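Local coordinates for tudor domain-containing protein 1 (Homo sapiens, PDB 5M9N) that probably helps repress transposable elements during spermatogenesis through the piRNA pathway, with Tudor domains that recognise arginine-methylated partners such as Piwi proteins, at residues D97-A102 against R130-I135; C166-L171 against V202-V207; C148-V153 against V191-K196; I17-S22 against I134-L139. All blocks are in the same frame, centred on the assembly; numbering follows the deposited sequence.

Contact 1 of 4, residues D97-A102 against R130-I135; sequences DQWYRA and RLCPII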
loop_
_atom_site.group_PDB
_atom_site.type_symbol
_atom_site.label_atom_id
_atom_site.label_comp_id
_atom_site.label_asym_id
_atom_site.label_seq_id
_atom_site.Cartn_x
_atom_site.Cartn_y
_atom_site.Cartn_z
ATOM N N ASP A 97 -12.206 -4.611 -11.758
ATOM C CA ASP A 97 -12.820 -5.928 -11.487
ATOM C C ASP A 97 -11.867 -7.066 -11.389
ATOM O O ASP A 97 -12.280 -8.217 -11.470
ATOM C CB ASP A 97 -13.950 -6.250 -12.486
ATOM C CG ASP A 97 -15.127 -5.354 -12.289
ATOM O OD1 ASP A 97 -15.475 -5.102 -11.107
ATOM O OD2 ASP A 97 -15.729 -4.915 -13.293
ATOM N N GLN A 98 -10.603 -6.747 -11.099
ATOM C CA GLN A 98 -9.603 -7.743 -10.901
ATOM C C GLN A 98 -9.540 -7.968 -9.414
ATOM O O GLN A 98 -9.949 -7.115 -8.678
ATOM C CB GLN A 98 -8.283 -7.225 -11.420
ATOM C CG GLN A 98 -8.330 -6.858 -12.895
ATOM C CD GLN A 98 -8.943 -7.948 -13.748
ATOM O OE1 GLN A 98 -10.075 -7.818 -14.212
ATOM N NE2 GLN A 98 -8.238 -9.064 -13.908
ATOM N N TRP A 99 -8.949 -9.096 -9.042
ATOM C CA TRP A 99 -8.855 -9.585 -7.698
ATOM C C TRP A 99 -7.489 -9.187 -7.085
ATOM O O TRP A 99 -6.455 -9.322 -7.724
ATOM C CB TRP A 99 -9.021 -11.081 -7.702
ATOM C CG TRP A 99 -10.487 -11.458 -7.933
ATOM C CD1 TRP A 99 -11.047 -11.848 -9.139
ATOM C CD2 TRP A 99 -11.542 -11.471 -6.987
ATOM N NE1 TRP A 99 -12.359 -12.107 -8.991
ATOM C CE2 TRP A 99 -12.710 -11.892 -7.684
ATOM C CE3 TRP A 99 -11.634 -11.200 -5.614
ATOM C CZ2 TRP A 99 -13.936 -12.040 -7.061
ATOM C CZ3 TRP A 99 -12.870 -11.319 -4.991
ATOM C CH2 TRP A 99 -14.018 -11.761 -5.717
ATOM N N TYR A 100 -7.538 -8.693 -5.861
ATOM C CA TYR A 100 -6.372 -8.176 -5.138
ATOM C C TYR A 100 -6.393 -8.710 -3.736
ATOM O O TYR A 100 -7.465 -9.091 -3.251
ATOM C CB TYR A 100 -6.392 -6.640 -5.165
ATOM C CG TYR A 100 -6.188 -6.045 -6.548
ATOM C CD1 TYR A 100 -4.941 -5.780 -7.064
ATOM C CD2 TYR A 100 -7.271 -5.782 -7.346
ATOM C CE1 TYR A 100 -4.783 -5.296 -8.397
ATOM C CE2 TYR A 100 -7.155 -5.278 -8.603
ATOM C CZ TYR A 100 -5.896 -5.042 -9.148
ATOM O OH TYR A 100 -5.901 -4.513 -10.385
ATOM N N ARG A 101 -5.254 -8.664 -3.052
ATOM C CA ARG A 101 -5.207 -8.999 -1.625
ATOM C C ARG A 101 -5.661 -7.812 -0.773
ATOM O O ARG A 101 -5.369 -6.630 -1.024
ATOM C CB ARG A 101 -3.841 -9.529 -1.251
ATOM C CG ARG A 101 -3.445 -10.713 -2.103
ATOM C CD ARG A 101 -2.207 -11.376 -1.641
ATOM N NE ARG A 101 -1.070 -10.460 -1.500
ATOM C CZ ARG A 101 0.154 -10.850 -1.232
ATOM N NH1 ARG A 101 0.460 -12.118 -1.074
ATOM N NH2 ARG A 101 1.102 -9.964 -1.109
ATOM N N ALA A 102 -6.498 -8.107 0.228
ATOM C CA ALA A 102 -7.100 -7.024 0.935
ATOM C C ALA A 102 -7.305 -7.378 2.417
ATOM O O ALA A 102 -7.589 -8.516 2.734
ATOM C CB ALA A 102 -8.412 -6.653 0.323
ATOM N N ARG A 130 -18.099 -8.975 -3.493
ATOM C CA ARG A 130 -16.787 -8.700 -4.136
ATOM C C ARG A 130 -15.654 -9.199 -3.244
ATOM O O ARG A 130 -14.482 -8.961 -3.547
ATOM C CB ARG A 130 -16.675 -7.197 -4.566
ATOM C CG ARG A 130 -17.628 -6.922 -5.736
ATOM C CD ARG A 130 -17.872 -5.487 -6.202
ATOM N NE ARG A 130 -16.760 -5.110 -6.972
ATOM C CZ ARG A 130 -16.691 -4.787 -8.256
ATOM N NH1 ARG A 130 -17.729 -4.619 -9.072
ATOM N NH2 ARG A 130 -15.503 -4.600 -8.698
ATOM N N LEU A 131 -15.972 -9.937 -2.165
ATOM C CA LEU A 131 -14.912 -10.579 -1.365
ATOM C C LEU A 131 -14.989 -12.096 -1.546
ATOM O O LEU A 131 -16.071 -12.581 -1.733
ATOM C CB LEU A 131 -14.978 -10.215 0.094
ATOM C CG LEU A 131 -15.214 -8.732 0.422
ATOM C CD1 LEU A 131 -15.554 -8.560 1.915
ATOM C CD2 LEU A 131 -14.018 -7.916 0.028
ATOM N N CYS A 132 -13.839 -12.782 -1.437
ATOM C CA CYS A 132 -13.553 -14.217 -1.741
ATOM C C CYS A 132 -12.662 -14.541 -0.496
ATOM O O CYS A 132 -11.813 -13.708 -0.112
ATOM C CB CYS A 132 -12.830 -14.288 -3.258
ATOM S SG CYS A 132 -11.407 -15.308 -3.962
ATOM N N PRO A 133 -12.796 -15.716 0.159
ATOM C CA PRO A 133 -11.662 -16.072 1.063
ATOM C C PRO A 133 -10.342 -16.371 0.321
ATOM O O PRO A 133 -10.367 -16.587 -0.886
ATOM C CB PRO A 133 -12.141 -17.320 1.778
ATOM C CG PRO A 133 -13.217 -17.875 0.905
ATOM C CD PRO A 133 -13.849 -16.761 0.151
ATOM N N ILE A 134 -9.227 -16.310 1.062
ATOM C CA ILE A 134 -7.879 -16.527 0.537
ATOM C C ILE A 134 -7.359 -17.827 1.126
ATOM O O ILE A 134 -7.854 -18.305 2.158
ATOM C CB ILE A 134 -6.914 -15.331 0.855
ATOM C CG1 ILE A 134 -5.718 -15.288 -0.133
ATOM C CG2 ILE A 134 -6.470 -15.343 2.316
ATOM C CD1 ILE A 134 -5.122 -13.904 -0.327
ATOM N N ILE A 135 -6.361 -18.388 0.466
ATOM C CA ILE A 135 -5.618 -19.554 0.982
ATOM C C ILE A 135 -4.153 -19.209 1.231
ATOM O O ILE A 135 -3.657 -18.257 0.639
ATOM C CB ILE A 135 -5.738 -20.745 0.047
ATOM C CG1 ILE A 135 -5.310 -20.352 -1.360
ATOM C CG2 ILE A 135 -7.176 -21.251 0.076
ATOM C CD1 ILE A 135 -4.957 -21.559 -2.180
#
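Arg130 reaches Asp97 through the NH2 branch of its guanidinium, which donates to OD1 in a salt bridge. The modelled distance from Arg130 NH2 to Asp97 OD1, 2.5 Å, is very short and its exact value is doubtful, and the bond is bent. OD1 lies at the guanidinium edge near its plane, but the carboxylate itself is twisted 42° from that plane. NH2 also bonds to the backbone oxygen of Gln92, so two acceptors hold this end of Arg130.

Inward from the pair, the outer rim of the Trp99 indole meets the other segment. Trp99 CZ3 sits 3.2 Å from Arg130 O, approached obliquely, and 3.4 Å from Cys132 CB. Cys132 SG stands over the face of the six-membered ring of Trp99, 4.6 Å from its centroid and 20° off the normal, a sulfur-aromatic contact, rather long. That sulfur is disulfide-bonded to Cys72 of helix 58-73, and Trp99 touches Cys72 as well.

At the far end Ile134 carries its CG1 arm anti to the backbone N (chi1 -158°), which brings Ile134 CD1 to 4.0 Å from Arg101 CG. The Arg101 guanidinium looks elsewhere, to a salt bridge with Asp119 and to Leu138 O.

Strands 99-109 and 131-132 both flank strand 88-92 in the five-stranded Tudor sheet, so side chains bridge them over the strand between. Tyr100, next to Trp99, packs on the modified side chain of the bound peptide. The chemistry grades from a charged pair at the surface to a disulfide covered by an indole.

Contact 2 of 4, residues C166-L171 against V202-V207; sequences CLMKKL and VSVSKV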
loop_
_atom_site.group_PDB
_atom_site.type_symbol
_atom_site.label_atom_id
_atom_site.label_comp_id
_atom_site.label_asym_id
_atom_site.label_seq_id
_atom_site.Cartn_x
_atom_site.Cartn_y
_atom_site.Cartn_z
ATOM N N CYS A 166 -0.653 18.004 -2.799
ATOM C CA CYS A 166 -0.601 18.222 -4.241
ATOM C C CYS A 166 0.831 18.327 -4.743
ATOM O O CYS A 166 1.220 17.667 -5.679
ATOM C CB CYS A 166 -1.343 19.502 -4.580
ATOM S SG CYS A 166 -1.536 19.767 -6.338
ATOM N N LEU A 167 1.603 19.180 -4.086
ATOM C CA LEU A 167 2.983 19.371 -4.402
ATOM C C LEU A 167 3.791 18.098 -4.262
ATOM O O LEU A 167 4.584 17.789 -5.139
ATOM C CB LEU A 167 3.589 20.443 -3.506
ATOM C CG LEU A 167 5.095 20.659 -3.715
ATOM C CD1 LEU A 167 5.417 21.128 -5.142
ATOM C CD2 LEU A 167 5.641 21.629 -2.704
ATOM N N MET A 168 3.629 17.379 -3.154
ATOM C CA MET A 168 4.270 16.078 -2.994
ATOM C C MET A 168 3.931 15.121 -4.144
ATOM O O MET A 168 4.828 14.439 -4.660
ATOM C CB MET A 168 3.902 15.416 -1.652
ATOM C CG MET A 168 4.601 14.086 -1.445
ATOM S SD MET A 168 4.264 13.313 0.165
ATOM C CE MET A 168 5.002 11.698 -0.083
ATOM N N LYS A 169 2.647 15.047 -4.502
ATOM C CA LYS A 169 2.166 14.207 -5.588
ATOM C C LYS A 169 2.868 14.557 -6.909
ATOM O O LYS A 169 3.215 13.656 -7.679
ATOM C CB LYS A 169 0.646 14.348 -5.782
ATOM C CG LYS A 169 -0.194 13.696 -4.710
ATOM C CD LYS A 169 -1.574 14.334 -4.724
ATOM C CE LYS A 169 -2.551 13.648 -3.789
ATOM N NZ LYS A 169 -2.708 12.228 -4.164
ATOM N N LYS A 170 3.060 15.858 -7.127
ATOM C CA LYS A 170 3.706 16.418 -8.328
ATOM C C LYS A 170 5.191 16.052 -8.355
ATOM O O LYS A 170 5.724 15.717 -9.396
ATOM C CB LYS A 170 3.514 17.947 -8.302
ATOM C CG LYS A 170 4.011 18.778 -9.490
ATOM C CD LYS A 170 3.574 20.245 -9.308
ATOM C CE LYS A 170 3.565 21.087 -10.601
ATOM N NZ LYS A 170 4.885 21.638 -11.014
ATOM N N LEU A 171 5.874 16.081 -7.213
ATOM C CA LEU A 171 7.288 15.699 -7.194
ATOM C C LEU A 171 7.555 14.210 -7.484
ATOM O O LEU A 171 8.635 13.870 -7.890
ATOM C CB LEU A 171 7.947 16.105 -5.875
ATOM C CG LEU A 171 7.902 17.583 -5.515
ATOM C CD1 LEU A 171 7.940 17.788 -4.005
ATOM C CD2 LEU A 171 9.002 18.384 -6.210
ATOM N N VAL A 202 17.201 15.928 -5.672
ATOM C CA VAL A 202 16.149 16.660 -4.980
ATOM C C VAL A 202 15.426 15.737 -3.964
ATOM O O VAL A 202 14.972 14.641 -4.314
ATOM C CB VAL A 202 15.169 17.345 -5.973
ATOM C CG1 VAL A 202 15.938 18.228 -6.976
ATOM C CG2 VAL A 202 14.323 16.348 -6.738
ATOM N N SER A 203 15.414 16.187 -2.703
ATOM C CA SER A 203 14.776 15.502 -1.582
ATOM C C SER A 203 13.378 16.021 -1.550
ATOM O O SER A 203 13.176 17.229 -1.688
ATOM C CB SER A 203 15.483 15.874 -0.276
ATOM O OG SER A 203 14.957 15.228 0.870
ATOM N N VAL A 204 12.400 15.119 -1.379
ATOM C CA VAL A 204 11.035 15.559 -1.308
ATOM C C VAL A 204 10.885 16.403 -0.041
ATOM O O VAL A 204 10.227 17.415 -0.093
ATOM C CB VAL A 204 10.022 14.383 -1.387
ATOM C CG1 VAL A 204 8.585 14.859 -1.181
ATOM C CG2 VAL A 204 10.143 13.687 -2.742
ATOM N N SER A 205 11.497 15.967 1.071
ATOM C CA SER A 205 11.519 16.720 2.340
ATOM C C SER A 205 11.990 18.171 2.129
ATOM O O SER A 205 11.316 19.089 2.536
ATOM C CB SER A 205 12.434 16.023 3.371
ATOM O OG SER A 205 11.924 14.749 3.801
ATOM N N LYS A 206 13.128 18.348 1.470
ATOM C CA LYS A 206 13.766 19.700 1.274
ATOM C C LYS A 206 12.862 20.654 0.485
ATOM O O LYS A 206 12.697 21.804 0.867
ATOM C CB LYS A 206 15.173 19.594 0.603
ATOM C CG LYS A 206 15.928 20.936 0.391
ATOM C CD LYS A 206 15.915 21.858 1.621
ATOM C CE LYS A 206 17.039 22.909 1.663
ATOM N NZ LYS A 206 17.380 23.497 0.332
ATOM N N VAL A 207 12.230 20.153 -0.569
ATOM C CA VAL A 207 11.344 20.986 -1.380
ATOM C C VAL A 207 10.133 21.471 -0.557
ATOM O O VAL A 207 9.736 22.627 -0.655
ATOM C CB VAL A 207 10.834 20.248 -2.631
ATOM C CG1 VAL A 207 9.821 21.111 -3.384
ATOM C CG2 VAL A 207 11.975 19.856 -3.558
#
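Leu171 meets both Val204 and Val207, and these three residues bury the most surface in the contact. Leu171 CD1 touches both valines: it lies 3.9 Å from Val207 CG1 and 4.1 Å from Val204 CG1. Leu171 CD2 adds a second touch on Val207 CG1 at 4.0 Å, so both branches of the leucine rest on the same methyl. The Leu171 and Val207 side chains run alongside one another, pointing opposite ways.

Both valines carry CG1 anti to the backbone N (chi1 175° in each), and it is this methyl that each presents to helix 162-172. Three residues apart, they line up on one side of the first turn of helix 204-210. From the turn before Leu171, Met168 crosses Val204 at about a right angle, with Met168 CG 4.1 Å from Val204 CG1. Leu167 CD2 reaches Val207 CG1 more loosely, at 4.3 Å. No hydrogen bond joins the two segments; the interface is purely apolar.

Ser203 holds the N-cap position where strand 202-203 gives way to helix 204-210. The two helices pack against each other beside the mixed sheet of the extended Tudor module, the part resembling a staphylococcal nuclease domain. Met168 and Val204 both touch Leu193 of strand 189-195, while Met168 continues to Ile44 of strand 36-44 and Leu167 to Phe213 beyond the second helix.

Contact 3 of 4, residues C148-V153 against V191-K196; sequences CVLAGV and VELIDK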
loop_
_atom_site.group_PDB
_atom_site.type_symbol
_atom_site.label_atom_id
_atom_site.label_comp_id
_atom_site.label_asym_id
_atom_site.label_seq_id
_atom_site.Cartn_x
_atom_site.Cartn_y
_atom_site.Cartn_z
ATOM N N CYS A 148 4.899 4.355 4.816
ATOM C CA CYS A 148 5.958 5.293 4.982
ATOM C C CYS A 148 5.495 6.576 5.639
ATOM O O CYS A 148 4.351 7.012 5.474
ATOM C CB CYS A 148 6.533 5.665 3.608
ATOM S SG CYS A 148 7.326 4.262 2.790
ATOM N N VAL A 149 6.449 7.198 6.338
ATOM C CA VAL A 149 6.355 8.526 6.843
ATOM C C VAL A 149 7.613 9.284 6.363
ATOM O O VAL A 149 8.689 8.755 6.452
ATOM C CB VAL A 149 6.473 8.470 8.364
ATOM C CG1 VAL A 149 6.528 9.874 8.969
ATOM C CG2 VAL A 149 5.351 7.631 8.935
ATOM N N LEU A 150 7.431 10.496 5.871
ATOM C CA LEU A 150 8.493 11.262 5.284
ATOM C C LEU A 150 9.374 11.849 6.401
ATOM O O LEU A 150 8.865 12.573 7.236
ATOM C CB LEU A 150 7.920 12.368 4.389
ATOM C CG LEU A 150 9.036 12.987 3.520
ATOM C CD1 LEU A 150 9.489 12.020 2.430
ATOM C CD2 LEU A 150 8.629 14.287 2.873
ATOM N N ALA A 151 10.656 11.472 6.436
ATOM C CA ALA A 151 11.677 11.935 7.433
ATOM C C ALA A 151 11.934 13.424 7.435
ATOM O O ALA A 151 11.920 14.074 6.389
ATOM C CB ALA A 151 13.040 11.231 7.216
ATOM N N GLY A 152 12.160 13.940 8.648
ATOM C CA GLY A 152 12.696 15.283 8.876
ATOM C C GLY A 152 11.707 16.427 8.779
ATOM O O GLY A 152 12.130 17.574 8.831
ATOM N N VAL A 153 10.412 16.140 8.636
ATOM C CA VAL A 153 9.423 17.188 8.377
ATOM C C VAL A 153 8.207 17.077 9.260
ATOM O O VAL A 153 7.823 15.989 9.652
ATOM C CB VAL A 153 8.928 17.259 6.914
ATOM C CG1 VAL A 153 10.041 17.723 6.017
ATOM C CG2 VAL A 153 8.275 15.935 6.435
ATOM N N VAL A 191 11.259 7.428 5.972
ATOM C CA VAL A 191 12.088 7.368 4.733
ATOM C C VAL A 191 12.431 8.750 4.217
ATOM O O VAL A 191 11.752 9.737 4.536
ATOM C CB VAL A 191 11.359 6.608 3.575
ATOM C CG1 VAL A 191 11.157 5.129 3.880
ATOM C CG2 VAL A 191 10.082 7.302 3.178
ATOM N N GLU A 192 13.504 8.824 3.426
ATOM C CA GLU A 192 13.737 9.968 2.559
ATOM C C GLU A 192 13.334 9.548 1.179
ATOM O O GLU A 192 13.513 8.384 0.820
ATOM C CB GLU A 192 15.216 10.348 2.524
ATOM C CG GLU A 192 15.670 11.244 3.647
ATOM C CD GLU A 192 17.173 11.316 3.732
ATOM O OE1 GLU A 192 17.847 10.856 2.800
ATOM O OE2 GLU A 192 17.692 11.819 4.740
ATOM N N LEU A 193 12.786 10.479 0.412
ATOM C CA LEU A 193 12.427 10.256 -0.981
ATOM C C LEU A 193 13.319 11.149 -1.833
ATOM O O LEU A 193 13.267 12.360 -1.688
ATOM C CB LEU A 193 10.997 10.653 -1.240
ATOM C CG LEU A 193 9.882 9.872 -0.517
ATOM C CD1 LEU A 193 8.550 10.388 -1.009
ATOM C CD2 LEU A 193 10.039 8.387 -0.750
ATOM N N ILE A 194 14.084 10.543 -2.744
ATOM C CA ILE A 194 15.120 11.277 -3.480
ATOM C C ILE A 194 14.967 10.972 -4.954
ATOM O O ILE A 194 15.032 9.825 -5.365
ATOM C CB ILE A 194 16.529 10.878 -3.004
ATOM C CG1 ILE A 194 16.678 11.140 -1.494
ATOM C CG2 ILE A 194 17.611 11.677 -3.732
ATOM C CD1 ILE A 194 17.741 10.289 -0.836
ATOM N N ASP A 195 14.732 12.010 -5.740
ATOM C CA ASP A 195 14.614 11.849 -7.152
ATOM C C ASP A 195 16.033 12.117 -7.710
ATOM O O ASP A 195 16.543 13.224 -7.632
ATOM C CB ASP A 195 13.582 12.792 -7.734
ATOM C CG ASP A 195 13.463 12.674 -9.273
ATOM O OD1 ASP A 195 14.062 11.729 -9.896
ATOM O OD2 ASP A 195 12.799 13.560 -9.853
ATOM N N LYS A 196 16.646 11.054 -8.193
ATOM C CA LYS A 196 17.995 11.095 -8.749
ATOM C C LYS A 196 18.033 11.366 -10.269
ATOM O O LYS A 196 19.106 11.251 -10.907
ATOM C CB LYS A 196 18.693 9.797 -8.392
ATOM C CG LYS A 196 18.935 9.680 -6.897
ATOM C CD LYS A 196 19.772 8.460 -6.574
ATOM C CE LYS A 196 20.311 8.552 -5.164
ATOM N NZ LYS A 196 20.840 7.233 -4.710
#
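Flat peptide groups of Val149 and Ala151 grip Val191 in a parallel beta bridge, in which Val191 is paired with Leu150. This is the parallel pair in the curled mixed sheet of the nuclease-like, OB-fold part of the extended Tudor module. Val191 N donates to Val149 O at 2.9 Å. Ala151 N returns a straighter bond to Val191 O at 2.8 Å, with 172° at the hydrogen. Strands 146-150 and 189-195 run 72° apart here, so the pairing is brief and they soon diverge.

Leu150 and Val191 point to the same face of the sheet. Val191 CG2 packs against Cys148 CB at 3.9 Å, and Phe50 of strand 49-54 touches Cys148, Val191 and Leu193. Ala151 CB meets Glu192 CG only loosely; the Glu192 carboxylate forms a salt bridge with Lys180 in strand 177-184.

Leu150 has CG anti to the backbone N (chi1 -168°), which carries CD1 onto Leu193. The two side chains cross at a slant, with Leu150 CD1 lying 3.7 Å from Leu193 CG and 3.9 Å from Leu193 CD1.

Contact 4 of 4, residues I17-S22 against I134-L139; sequences IVVDKS and IIPKLL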
loop_
_atom_site.group_PDB
_atom_site.type_symbol
_atom_site.label_atom_id
_atom_site.label_comp_id
_atom_site.label_asym_id
_atom_site.label_seq_id
_atom_site.Cartn_x
_atom_site.Cartn_y
_atom_site.Cartn_z
ATOM N N ILE A 17 -10.183 -27.051 0.458
ATOM C CA ILE A 17 -9.158 -26.451 1.330
ATOM C C ILE A 17 -9.744 -26.098 2.693
ATOM O O ILE A 17 -10.642 -25.267 2.792
ATOM C CB ILE A 17 -8.535 -25.181 0.720
ATOM C CG1 ILE A 17 -8.105 -25.410 -0.739
ATOM C CG2 ILE A 17 -7.355 -24.731 1.581
ATOM C CD1 ILE A 17 -7.171 -26.586 -0.961
ATOM N N VAL A 18 -9.203 -26.716 3.735
ATOM C CA VAL A 18 -9.634 -26.468 5.101
ATOM C C VAL A 18 -8.557 -25.577 5.648
ATOM O O VAL A 18 -7.418 -26.019 5.774
ATOM C CB VAL A 18 -9.745 -27.774 5.928
ATOM C CG1 VAL A 18 -10.492 -27.514 7.241
ATOM C CG2 VAL A 18 -10.424 -28.865 5.107
ATOM N N VAL A 19 -8.897 -24.325 5.934
ATOM C CA VAL A 19 -7.901 -23.331 6.295
ATOM C C VAL A 19 -7.894 -23.025 7.798
ATOM O O VAL A 19 -8.900 -22.542 8.372
ATOM C CB VAL A 19 -8.073 -22.013 5.496
ATOM C CG1 VAL A 19 -7.043 -20.995 5.943
ATOM C CG2 VAL A 19 -7.941 -22.252 3.996
ATOM N N ASP A 20 -6.742 -23.284 8.420
ATOM C CA ASP A 20 -6.460 -22.766 9.742
ATOM C C ASP A 20 -6.142 -21.294 9.514
ATOM O O ASP A 20 -5.229 -20.963 8.754
ATOM C CB ASP A 20 -5.287 -23.515 10.407
ATOM C CG ASP A 20 -5.322 -23.438 11.936
ATOM O OD1 ASP A 20 -5.553 -22.337 12.481
ATOM O OD2 ASP A 20 -5.109 -24.485 12.594
ATOM N N LYS A 21 -6.927 -20.423 10.139
ATOM C CA LYS A 21 -6.694 -18.985 10.093
ATOM C C LYS A 21 -5.370 -18.566 10.755
ATOM O O LYS A 21 -4.859 -17.475 10.464
ATOM C CB LYS A 21 -7.860 -18.229 10.740
ATOM C CG LYS A 21 -9.035 -17.985 9.808
ATOM C CD LYS A 21 -10.182 -17.251 10.493
ATOM C CE LYS A 21 -9.791 -15.852 10.960
ATOM N NZ LYS A 21 -10.948 -15.028 11.433
ATOM N N SER A 22 -4.818 -19.407 11.636
ATOM C CA SER A 22 -3.433 -19.244 12.094
ATOM C C SER A 22 -2.480 -19.231 10.917
ATOM O O SER A 22 -1.500 -18.511 10.932
ATOM C CB SER A 22 -3.007 -20.375 13.034
ATOM O OG SER A 22 -3.766 -20.348 14.232
ATOM N N ILE A 134 -9.227 -16.310 1.062
ATOM C CA ILE A 134 -7.879 -16.527 0.537
ATOM C C ILE A 134 -7.359 -17.827 1.126
ATOM O O ILE A 134 -7.854 -18.305 2.158
ATOM C CB ILE A 134 -6.914 -15.331 0.855
ATOM C CG1 ILE A 134 -5.718 -15.288 -0.133
ATOM C CG2 ILE A 134 -6.470 -15.343 2.316
ATOM C CD1 ILE A 134 -5.122 -13.904 -0.327
ATOM N N ILE A 135 -6.361 -18.388 0.466
ATOM C CA ILE A 135 -5.618 -19.554 0.982
ATOM C C ILE A 135 -4.153 -19.209 1.231
ATOM O O ILE A 135 -3.657 -18.257 0.639
ATOM C CB ILE A 135 -5.738 -20.745 0.047
ATOM C CG1 ILE A 135 -5.310 -20.352 -1.360
ATOM C CG2 ILE A 135 -7.176 -21.251 0.076
ATOM C CD1 ILE A 135 -4.957 -21.559 -2.180
ATOM N N PRO A 136 -3.453 -19.980 2.091
ATOM C CA PRO A 136 -2.093 -19.594 2.480
ATOM C C PRO A 136 -1.094 -19.596 1.313
ATOM O O PRO A 136 -0.137 -18.837 1.365
ATOM C CB PRO A 136 -1.698 -20.650 3.530
ATOM C CG PRO A 136 -2.973 -21.304 3.919
ATOM C CD PRO A 136 -3.790 -21.284 2.675
ATOM N N LYS A 137 -1.318 -20.391 0.269
ATOM C CA LYS A 137 -0.452 -20.294 -0.920
ATOM C C LYS A 137 -0.410 -18.866 -1.458
ATOM O O LYS A 137 0.628 -18.416 -1.868
ATOM C CB LYS A 137 -0.896 -21.245 -2.029
ATOM C CG LYS A 137 -0.019 -21.257 -3.298
ATOM C CD LYS A 137 1.098 -22.308 -3.248
ATOM C CE LYS A 137 2.211 -22.080 -4.297
ATOM N NZ LYS A 137 3.214 -23.195 -4.373
ATOM N N LEU A 138 -1.526 -18.142 -1.426
ATOM C CA LEU A 138 -1.557 -16.814 -2.039
ATOM C C LEU A 138 -0.969 -15.712 -1.151
ATOM O O LEU A 138 -0.932 -14.561 -1.584
ATOM C CB LEU A 138 -2.970 -16.463 -2.489
ATOM C CG LEU A 138 -3.464 -17.289 -3.675
ATOM C CD1 LEU A 138 -4.968 -17.219 -3.846
ATOM C CD2 LEU A 138 -2.756 -16.814 -4.944
ATOM N N LEU A 139 -0.558 -16.066 0.075
ATOM C CA LEU A 139 0.175 -15.184 0.995
ATOM C C LEU A 139 1.685 -15.403 1.018
ATOM O O LEU A 139 2.368 -14.877 1.887
ATOM C CB LEU A 139 -0.381 -15.331 2.441
ATOM C CG LEU A 139 -1.842 -14.987 2.638
ATOM C CD1 LEU A 139 -2.262 -15.211 4.092
ATOM C CD2 LEU A 139 -2.046 -13.540 2.268
#
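Ile17 and Val19 both lean on Ile135, and all the contact between the segments is van der Waals in kind. The focus is one methyl, Ile135 CG2, which lies 3.8 Å from Ile17 CG2 and 4.1 Å from Val19 CG2. Each of the two side chains crosses Ile135 at about a right angle. In Ile135 the CG1 arm sits between the backbone N and the carbonyl carbon (chi1 54°), and the CG2 methyl is thereby placed anti to the carbonyl carbon, where it meets the N-terminal segment. Val19 CG2 also brushes the ring of Pro136, 4.5 Å from Pro136 CD.

The hydrogen bonds are internal to each segment. Asp20 OD1 accepts from Ser22 N at 3.1 Å, closing an Asx turn; the amide comes from the anti side, 25° out of the carboxylate plane. Ser22 OG adds a weak bond to the same oxygen. In 134-139, Leu138 N bonds to Ile135 O at 3.0 Å and Leu139 N to Pro136 O at 3.1 Å, winding residues 136-138 into a short 3-10 turn.

Among charged groups, Lys21 forms a salt bridge with Asp87. Beneath, Ile135 touches Tyr71 of helix 58-73, while Val19, Ile134 and Leu139 all meet Leu24.

The contact lays the N-terminal segment over the loop that leaves the Tudor strands. With a few methyls and no polar bond across, it is a light attachment, and crystal neighbours touching Ile17, Val19 and Ile135 may help set its details.

How the contacts relate
From the N terminus, contact 4 closes the longest loop, bringing residues 17-22 back onto 134-139. Contact 1 opens within that span and ends on the same stretch, sharing Ile134 and Ile135; the Arg101 guanidinium of contact 1 joins it directly to Leu138 of contact 4. Both belong to the Tudor end of the chain. Further on, contacts 3 and 2 cross: 148-153 pairs with 191-196 around the helix at 166-171, which then packs on 202-207. They meet where Ser205 OG bonds to Ala151 O and Val204 N to Leu193 O, tying helices 162-172 and 204-210 to the mixed sheet. The two groups lie on opposite sides of the chain's centre, with contacts 1 and 3 about 31 Å apart between centres.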